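Sulfur oxidation protein SOXB (Thermus thermophilus, PDB 2WDD) hydrolyses sulfur-sulfur bonds in the Sox sulfur oxidation pathway, probably releasing sulfate from a cysteine S-thiosulfonate, and carries two manganese ions. Local coordinates at residues 210-215 and 255-260; 28-33 and 314-319. All blocks are in the same frame, centred on the assembly; numbering follows the deposited sequence.

Contact 1: residues 210-215 and 255-260; sequences YALAVV and ANAVVL
Two neighbouring parallel strands, 210-215 and 257-260, pair within a mixed sheet of the metal-binding part of the molecule, and at their start an asparagine side chain takes over from the backbone. Asn256 OD1 accepts the N-H of Ala211 at 2.8 Å, the N-H coming in the plane of the amide onto a lone pair of OD1, while Asn256 N donates a hydrogen bond of 2.7 Å to Ala211 O. With CG beside its own backbone N (chi1 -62°), the amide reaches back to Ala211, and OD1 also lies at the edge of the Tyr210 ring. Beyond this point the parallel pattern is regular: Ala213 is hydrogen-bonded through N to Ala257 O and through O to Val259 N, and Val215 N follows on Val259 O. On one face, Leu212 CD1 rests between Ala257 CB, 3.5 Å away, and Val259 CG2, at 3.6 Å. On the other, Ala213 CB meets Ala255 CB, and Val215 sends CG2 to Val258 CG1 at 3.7 Å and CG1 to Leu260 CD1. Asn256 ND2 donates to Lys321 O. Strand 202-207 flanks 210-215 on its outer side, and strand 281-284 continues the sheet beyond 257-260.

Contact 2: residues 28-33 and 314-319; sequences DATLLY and RVDLKL
Asp316 OD1 is gripped by two donors from different strands: Thr30 OG1 gives it a short hydrogen bond of 2.6 Å, and Arg314 NE a salt-bridging one of 2.9 Å. The setting is an antiparallel pairing of strands 29-33 and 314-319 that opens with a classic beta bulge, Asp28 and Ala29 both facing Leu317. The hydroxyl meets OD1 nearly head-on to its C-O bond, whereas NE uses the syn lone pair and holds the carboxylate oxygen in the guanidinium plane, at the edge of the group. Thr30 and Asp316 form a non-hydrogen-bonded pair, and the two side chains run alongside each other off the same face; OG1 sits beside the threonine's own backbone N (chi1 -63°), which turns CG2 to Arg314 CG, 3.7 Å away. The arginine chain is stretched out as far as NE, with Leu32 CD2 alongside its CG. Gln114, on helix 104-120, accepts from Arg314 NH1, and Arg328 forms a salt bridge with Asp316 OD2, so the buried carboxylate is held at both oxygens, an environment that would probably favour its ionised form. The opposite face is apolar: Leu31 CD1 and Leu317 CD1 touch at 4.1 Å, and strand 281-284 packs on Leu31 and Val315. At the bulge, Asp28 N binds Leu317 O at 2.8 Å, while the bond from Ala29 N to the same oxygen is weak. Asp28 also extends the strand pairing with its carboxylate, whose OD2 accepts Leu319 N at 2.9 Å; a water donates to this OD2 and also to Leu319 O, 2.8 Å from the water.

In the fold
Contacts 1 and 2 belong to two different mixed sheets packed against each other, with centres 11 Å apart. Along the chain, 28-33 comes first, then 210-215 and 255-260, and 314-319 last, so both segments of contact 1 fall between the two segments of contact 2. The sheets meet where Leu212 CD2 lies 4.1 Å from Leu31 CD2 and Ala257 CB 3.9 Å from Leu319 CD2, while the Tyr210 ring reaches Asp28 and Leu319. This two-sheet sandwich is consistent with the metallophosphoesterase-like fold of the 5'-nucleotidase family. Strands 29-34 and 257-262 lead towards the manganese ligands Asp36, His38 and His263, which follow them in sequence.

Contact 1: residues 210-215 and 255-260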
ATOM      1  N   TYR A 210     -20.250 -24.092 -12.564  1.00 27.09           N
ATOM      2  CA  TYR A 210     -19.689 -24.062 -11.215  1.00 25.47           C
ATOM      3  C   TYR A 210     -20.172 -22.830 -10.469  1.00 26.12           C
ATOM      4  O   TYR A 210     -20.780 -21.938 -11.050  1.00 25.35           O
ATOM      5  CB  TYR A 210     -18.159 -24.015 -11.258  1.00 25.80           C
ATOM      6  CG  TYR A 210     -17.530 -24.982 -12.229  1.00 26.41           C
ATOM      7  CD1 TYR A 210     -17.174 -26.259 -11.824  1.00 27.58           C
ATOM      8  CD2 TYR A 210     -17.268 -24.609 -13.540  1.00 27.34           C
ATOM      9  CE1 TYR A 210     -16.587 -27.149 -12.702  1.00 27.10           C
ATOM     10  CE2 TYR A 210     -16.693 -25.496 -14.433  1.00 28.01           C
ATOM     11  CZ  TYR A 210     -16.345 -26.760 -14.004  1.00 34.53           C
ATOM     12  OH  TYR A 210     -15.765 -27.644 -14.884  1.00 34.68           O
ATOM     13  N   ALA A 211     -19.840 -22.768  -9.188  1.00 21.16           N
ATOM     14  CA  ALA A 211     -20.177 -21.612  -8.366  1.00 20.54           C
ATOM     15  C   ALA A 211     -18.902 -21.208  -7.630  1.00 21.53           C
ATOM     16  O   ALA A 211     -18.240 -22.040  -7.001  1.00 19.86           O
ATOM     17  CB  ALA A 211     -21.281 -21.962  -7.386  1.00 21.34           C
ATOM     18  N   LEU A 212     -18.560 -19.927  -7.727  1.00 17.82           N
ATOM     19  CA  LEU A 212     -17.349 -19.398  -7.107  1.00 16.52           C
ATOM     20  C   LEU A 212     -17.727 -18.389  -6.040  1.00 16.18           C
ATOM     21  O   LEU A 212     -18.408 -17.413  -6.333  1.00 15.92           O
ATOM     22  CB  LEU A 212     -16.505 -18.690  -8.166  1.00 16.65           C
ATOM     23  CG  LEU A 212     -15.185 -18.034  -7.744  1.00 21.24           C
ATOM     24  CD1 LEU A 212     -14.180 -19.094  -7.333  1.00 21.39           C
ATOM     25  CD2 LEU A 212     -14.628 -17.200  -8.893  1.00 23.69           C
ATOM     26  N   ALA A 213     -17.247 -18.603  -4.823  1.00 12.34           N
ATOM     27  CA  ALA A 213     -17.495 -17.661  -3.729  1.00 12.25           C
ATOM     28  C   ALA A 213     -16.322 -16.686  -3.604  1.00 15.07           C
ATOM     29  O   ALA A 213     -15.166 -17.104  -3.611  1.00 15.18           O
ATOM     30  CB  ALA A 213     -17.657 -18.406  -2.408  1.00 13.14           C
ATOM     31  N   VAL A 214     -16.641 -15.404  -3.422  1.00 10.73           N
ATOM     32  CA  VAL A 214     -15.640 -14.375  -3.134  1.00 10.11           C
ATOM     33  C   VAL A 214     -15.938 -13.979  -1.686  1.00 13.10           C
ATOM     34  O   VAL A 214     -17.028 -13.470  -1.387  1.00 13.00           O
ATOM     35  CB  VAL A 214     -15.772 -13.146  -4.050  1.00 12.50           C
ATOM     36  CG1 VAL A 214     -14.760 -12.045  -3.650  1.00 11.84           C
ATOM     37  CG2 VAL A 214     -15.561 -13.519  -5.508  1.00 12.18           C
ATOM     38  N   VAL A 215     -15.007 -14.277  -0.786  1.00 10.48           N
ATOM     39  CA  VAL A 215     -15.136 -13.936   0.631  1.00  9.99           C
ATOM     40  C   VAL A 215     -14.273 -12.699   0.843  1.00 13.07           C
ATOM     41  O   VAL A 215     -13.188 -12.608   0.275  1.00 12.86           O
ATOM     42  CB  VAL A 215     -14.632 -15.089   1.531  1.00 12.92           C
ATOM     43  CG1 VAL A 215     -14.759 -14.739   3.022  1.00 12.74           C
ATOM     44  CG2 VAL A 215     -15.354 -16.399   1.187  1.00 12.89           C
ATOM     45  N   ALA A 255     -20.874 -23.444  -3.250  1.00 20.45           N
ATOM     46  CA  ALA A 255     -19.638 -22.961  -3.865  1.00 19.73           C
ATOM     47  C   ALA A 255     -18.676 -24.116  -4.135  1.00 20.94           C
ATOM     48  O   ALA A 255     -18.411 -24.921  -3.254  1.00 19.34           O
ATOM     49  CB  ALA A 255     -18.970 -21.904  -2.985  1.00 20.72           C
ATOM     50  N   ASN A 256     -18.136 -24.169  -5.349  1.00 17.96           N
ATOM     51  CA  ASN A 256     -17.158 -25.201  -5.708  1.00 17.73           C
ATOM     52  C   ASN A 256     -15.760 -24.716  -5.340  1.00 20.54           C
ATOM     53  O   ASN A 256     -14.902 -25.507  -4.946  1.00 19.12           O
ATOM     54  CB  ASN A 256     -17.205 -25.484  -7.206  1.00 18.02           C
ATOM     55  CG  ASN A 256     -18.549 -26.021  -7.647  1.00 27.48           C
ATOM     56  OD1 ASN A 256     -19.314 -25.335  -8.320  1.00 24.41           O
ATOM     57  ND2 ASN A 256     -18.875 -27.223  -7.196  1.00 23.36           N
ATOM     58  N   ALA A 257     -15.548 -23.409  -5.474  1.00 16.22           N
ATOM     59  CA  ALA A 257     -14.246 -22.808  -5.195  1.00 15.14           C
ATOM     60  C   ALA A 257     -14.425 -21.567  -4.344  1.00 16.25           C
ATOM     61  O   ALA A 257     -15.459 -20.912  -4.414  1.00 16.61           O
ATOM     62  CB  ALA A 257     -13.533 -22.455  -6.491  1.00 15.44           C
ATOM     63  N   VAL A 258     -13.411 -21.250  -3.547  1.00 13.29           N
ATOM     64  CA  VAL A 258     -13.485 -20.105  -2.651  1.00 11.97           C
ATOM     65  C   VAL A 258     -12.273 -19.194  -2.814  1.00 14.33           C
ATOM     66  O   VAL A 258     -11.135 -19.642  -2.715  1.00 13.70           O
ATOM     67  CB  VAL A 258     -13.637 -20.569  -1.185  1.00 14.72           C
ATOM     68  CG1 VAL A 258     -13.560 -19.373  -0.215  1.00 13.77           C
ATOM     69  CG2 VAL A 258     -14.951 -21.333  -0.999  1.00 14.99           C
ATOM     70  N   VAL A 259     -12.537 -17.922  -3.073  1.00 10.71           N
ATOM     71  CA  VAL A 259     -11.491 -16.916  -3.231  0.50  9.46           C
ATOM     72  C   VAL A 259     -11.629 -15.928  -2.080  1.00 14.09           C
ATOM     73  O   VAL A 259     -12.720 -15.409  -1.854  1.00 12.97           O
ATOM     74  CB  VAL A 259     -11.651 -16.160  -4.570  0.50 11.85           C
ATOM     75  CG1 VAL A 259     -10.560 -15.083  -4.727  0.50 11.81           C
ATOM     76  CG2 VAL A 259     -11.655 -17.132  -5.749  0.50 10.96           C
ATOM     77  N   LEU A 260     -10.533 -15.655  -1.372  1.00 11.42           N
ATOM     78  CA  LEU A 260     -10.563 -14.659  -0.301  1.00 10.21           C
ATOM     79  C   LEU A 260      -9.968 -13.358  -0.848  1.00 11.98           C
ATOM     80  O   LEU A 260      -8.809 -13.339  -1.224  1.00 10.12           O
ATOM     81  CB  LEU A 260      -9.748 -15.116   0.918  1.00  9.92           C
ATOM     82  CG  LEU A 260      -9.675 -14.091   2.065  1.00 12.85           C
ATOM     83  CD1 LEU A 260     -11.053 -13.942   2.723  1.00 13.07           C
ATOM     84  CD2 LEU A 260      -8.642 -14.498   3.093  1.00 12.18           C
TER

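Contact 2: residues 28-33 and 314-319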
ATOM      1  N   ASP A  28     -12.557 -21.185 -16.842  1.00 17.89           N
ATOM      2  CA  ASP A  28     -13.980 -20.916 -16.715  1.00 18.20           C
ATOM      3  C   ASP A  28     -14.304 -19.519 -16.209  1.00 22.39           C
ATOM      4  O   ASP A  28     -15.397 -19.007 -16.453  1.00 22.02           O
ATOM      5  CB  ASP A  28     -14.588 -21.925 -15.745  1.00 19.73           C
ATOM      6  CG  ASP A  28     -14.216 -23.356 -16.086  1.00 26.78           C
ATOM      7  OD1 ASP A  28     -14.659 -23.833 -17.150  1.00 28.52           O
ATOM      8  OD2 ASP A  28     -13.484 -24.003 -15.303  1.00 21.49           O
ATOM      9  N   ALA A  29     -13.382 -18.932 -15.455  1.00 17.77           N
ATOM     10  CA  ALA A  29     -13.629 -17.619 -14.872  1.00 17.03           C
ATOM     11  C   ALA A  29     -12.358 -16.799 -14.877  1.00 18.22           C
ATOM     12  O   ALA A  29     -11.255 -17.336 -14.766  1.00 18.00           O
ATOM     13  CB  ALA A  29     -14.140 -17.768 -13.443  1.00 17.99           C
ATOM     14  N   THR A  30     -12.520 -15.491 -14.980  1.00 13.98           N
ATOM     15  CA  THR A  30     -11.373 -14.607 -14.946  1.00 13.38           C
ATOM     16  C   THR A  30     -11.603 -13.551 -13.895  1.00 15.35           C
ATOM     17  O   THR A  30     -12.645 -12.902 -13.884  1.00 14.71           O
ATOM     18  CB  THR A  30     -11.117 -13.947 -16.293  1.00 20.32           C
ATOM     19  OG1 THR A  30     -10.799 -14.959 -17.259  1.00 19.59           O
ATOM     20  CG2 THR A  30      -9.946 -12.954 -16.184  1.00 17.59           C
ATOM     21  N   LEU A  31     -10.604 -13.359 -13.040  1.00 11.67           N
ATOM     22  CA  LEU A  31     -10.656 -12.310 -12.027  1.00 11.40           C
ATOM     23  C   LEU A  31      -9.684 -11.212 -12.465  1.00 14.03           C
ATOM     24  O   LEU A  31      -8.532 -11.487 -12.828  1.00 13.43           O
ATOM     25  CB  LEU A  31     -10.267 -12.854 -10.648  1.00 10.87           C
ATOM     26  CG  LEU A  31     -10.958 -14.144 -10.182  1.00 13.60           C
ATOM     27  CD1 LEU A  31     -10.477 -14.538  -8.805  1.00 14.28           C
ATOM     28  CD2 LEU A  31     -12.477 -13.963 -10.196  1.00 15.92           C
ATOM     29  N   LEU A  32     -10.176  -9.978 -12.502  1.00  9.87           N
ATOM     30  CA  LEU A  32      -9.368  -8.811 -12.853  1.00 10.24           C
ATOM     31  C   LEU A  32      -9.237  -8.081 -11.525  1.00 12.54           C
ATOM     32  O   LEU A  32     -10.211  -7.531 -11.002  1.00 12.03           O
ATOM     33  CB  LEU A  32     -10.058  -7.952 -13.908  1.00  9.98           C
ATOM     34  CG  LEU A  32     -10.334  -8.755 -15.196  1.00 13.24           C
ATOM     35  CD1 LEU A  32     -11.142  -7.942 -16.216  1.00 13.15           C
ATOM     36  CD2 LEU A  32      -9.023  -9.273 -15.814  1.00 13.85           C
ATOM     37  N   TYR A  33      -8.051  -8.185 -10.937  1.00  9.51           N
ATOM     38  CA  TYR A  33      -7.810  -7.728  -9.582  1.00  8.74           C
ATOM     39  C   TYR A  33      -6.773  -6.621  -9.461  1.00 11.50           C
ATOM     40  O   TYR A  33      -5.691  -6.699 -10.033  1.00 11.20           O
ATOM     41  CB  TYR A  33      -7.339  -8.954  -8.786  1.00  9.82           C
ATOM     42  CG  TYR A  33      -6.744  -8.678  -7.431  1.00  9.15           C
ATOM     43  CD1 TYR A  33      -7.467  -7.990  -6.463  1.00 10.53           C
ATOM     44  CD2 TYR A  33      -5.491  -9.201  -7.078  1.00  9.33           C
ATOM     45  CE1 TYR A  33      -6.929  -7.755  -5.201  1.00 10.50           C
ATOM     46  CE2 TYR A  33      -4.951  -8.976  -5.817  1.00 10.51           C
ATOM     47  CZ  TYR A  33      -5.682  -8.260  -4.883  1.00 11.52           C
ATOM     48  OH  TYR A  33      -5.144  -8.017  -3.639  1.00 10.81           O
ATOM     49  N   ARG A 314      -4.456 -10.415 -13.777  1.00 11.34           N
ATOM     50  CA  ARG A 314      -5.472 -11.222 -14.428  1.00 10.88           C
ATOM     51  C   ARG A 314      -5.283 -12.656 -13.978  1.00 13.73           C
ATOM     52  O   ARG A 314      -4.213 -13.244 -14.172  1.00 13.76           O
ATOM     53  CB  ARG A 314      -5.394 -11.131 -15.950  1.00 10.84           C
ATOM     54  CG  ARG A 314      -6.387 -12.083 -16.630  1.00 13.17           C
ATOM     55  CD  ARG A 314      -6.490 -11.883 -18.142  1.00 15.96           C
ATOM     56  NE  ARG A 314      -7.207 -13.019 -18.726  1.00 16.89           N
ATOM     57  CZ  ARG A 314      -7.568 -13.116 -20.000  1.00 28.06           C
ATOM     58  NH1 ARG A 314      -7.316 -12.127 -20.842  1.00 19.75           N
ATOM     59  NH2 ARG A 314      -8.186 -14.209 -20.425  1.00 18.55           N
ATOM     60  N   VAL A 315      -6.297 -13.194 -13.311  1.00 11.25           N
ATOM     61  CA  VAL A 315      -6.224 -14.550 -12.791  1.00 10.47           C
ATOM     62  C   VAL A 315      -7.316 -15.397 -13.426  1.00 14.39           C
ATOM     63  O   VAL A 315      -8.497 -15.220 -13.126  1.00 14.16           O
ATOM     64  CB  VAL A 315      -6.337 -14.589 -11.262  1.00 12.53           C
ATOM     65  CG1 VAL A 315      -6.112 -16.008 -10.733  1.00 12.42           C
ATOM     66  CG2 VAL A 315      -5.347 -13.609 -10.620  1.00 11.71           C
ATOM     67  N   ASP A 316      -6.915 -16.319 -14.301  1.00 11.85           N
ATOM     68  CA  ASP A 316      -7.868 -17.190 -14.992  1.00 12.18           C
ATOM     69  C   ASP A 316      -7.921 -18.513 -14.267  1.00 14.96           C
ATOM     70  O   ASP A 316      -6.890 -19.083 -13.942  1.00 14.22           O
ATOM     71  CB  ASP A 316      -7.448 -17.398 -16.444  1.00 13.39           C
ATOM     72  CG  ASP A 316      -7.254 -16.094 -17.178  1.00 19.75           C
ATOM     73  OD1 ASP A 316      -8.233 -15.331 -17.265  1.00 20.34           O
ATOM     74  OD2 ASP A 316      -6.129 -15.822 -17.655  1.00 23.91           O
ATOM     75  N   LEU A 317      -9.130 -18.957 -13.940  1.00 12.59           N
ATOM     76  CA  LEU A 317      -9.313 -20.168 -13.166  1.00 12.86           C
ATOM     77  C   LEU A 317      -9.987 -21.316 -13.901  1.00 15.67           C
ATOM     78  O   LEU A 317     -11.077 -21.154 -14.465  1.00 15.46           O
ATOM     79  CB  LEU A 317     -10.158 -19.879 -11.921  1.00 12.63           C
ATOM     80  CG  LEU A 317      -9.730 -18.691 -11.057  1.00 16.24           C
ATOM     81  CD1 LEU A 317     -10.743 -18.440  -9.939  1.00 16.78           C
ATOM     82  CD2 LEU A 317      -8.334 -18.940 -10.504  1.00 18.49           C
ATOM     83  N   LYS A 318      -9.382 -22.498 -13.811  1.00 13.75           N
ATOM     84  CA  LYS A 318     -10.029 -23.710 -14.292  1.00 13.98           C
ATOM     85  C   LYS A 318     -10.581 -24.315 -13.007  1.00 16.25           C
ATOM     86  O   LYS A 318      -9.823 -24.698 -12.115  1.00 15.52           O
ATOM     87  CB  LYS A 318      -9.009 -24.683 -14.879  1.00 16.44           C
ATOM     88  CG  LYS A 318      -8.786 -24.519 -16.346  1.00 23.80           C
ATOM     89  CD  LYS A 318      -7.863 -25.613 -16.842  1.00 27.67           C
ATOM     90  CE  LYS A 318      -7.675 -25.542 -18.338  1.00 31.03           C
ATOM     91  NZ  LYS A 318      -6.691 -26.573 -18.776  1.00 31.10           N
ATOM     92  N   LEU A 319     -11.898 -24.383 -12.889  1.00 14.56           N
ATOM     93  CA  LEU A 319     -12.494 -24.889 -11.672  1.00 14.88           C
ATOM     94  C   LEU A 319     -12.850 -26.362 -11.784  1.00 19.09           C
ATOM     95  O   LEU A 319     -12.945 -26.905 -12.892  1.00 19.53           O
ATOM     96  CB  LEU A 319     -13.771 -24.098 -11.344  1.00 16.04           C
ATOM     97  CG  LEU A 319     -13.626 -22.569 -11.310  1.00 19.95           C
ATOM     98  CD1 LEU A 319     -14.981 -21.899 -11.088  1.00 20.07           C
ATOM     99  CD2 LEU A 319     -12.641 -22.160 -10.234  1.00 21.44           C
TER
HETATM  100  O   HOH W   1     -12.683 -26.485 -15.643  1.00 27.36           O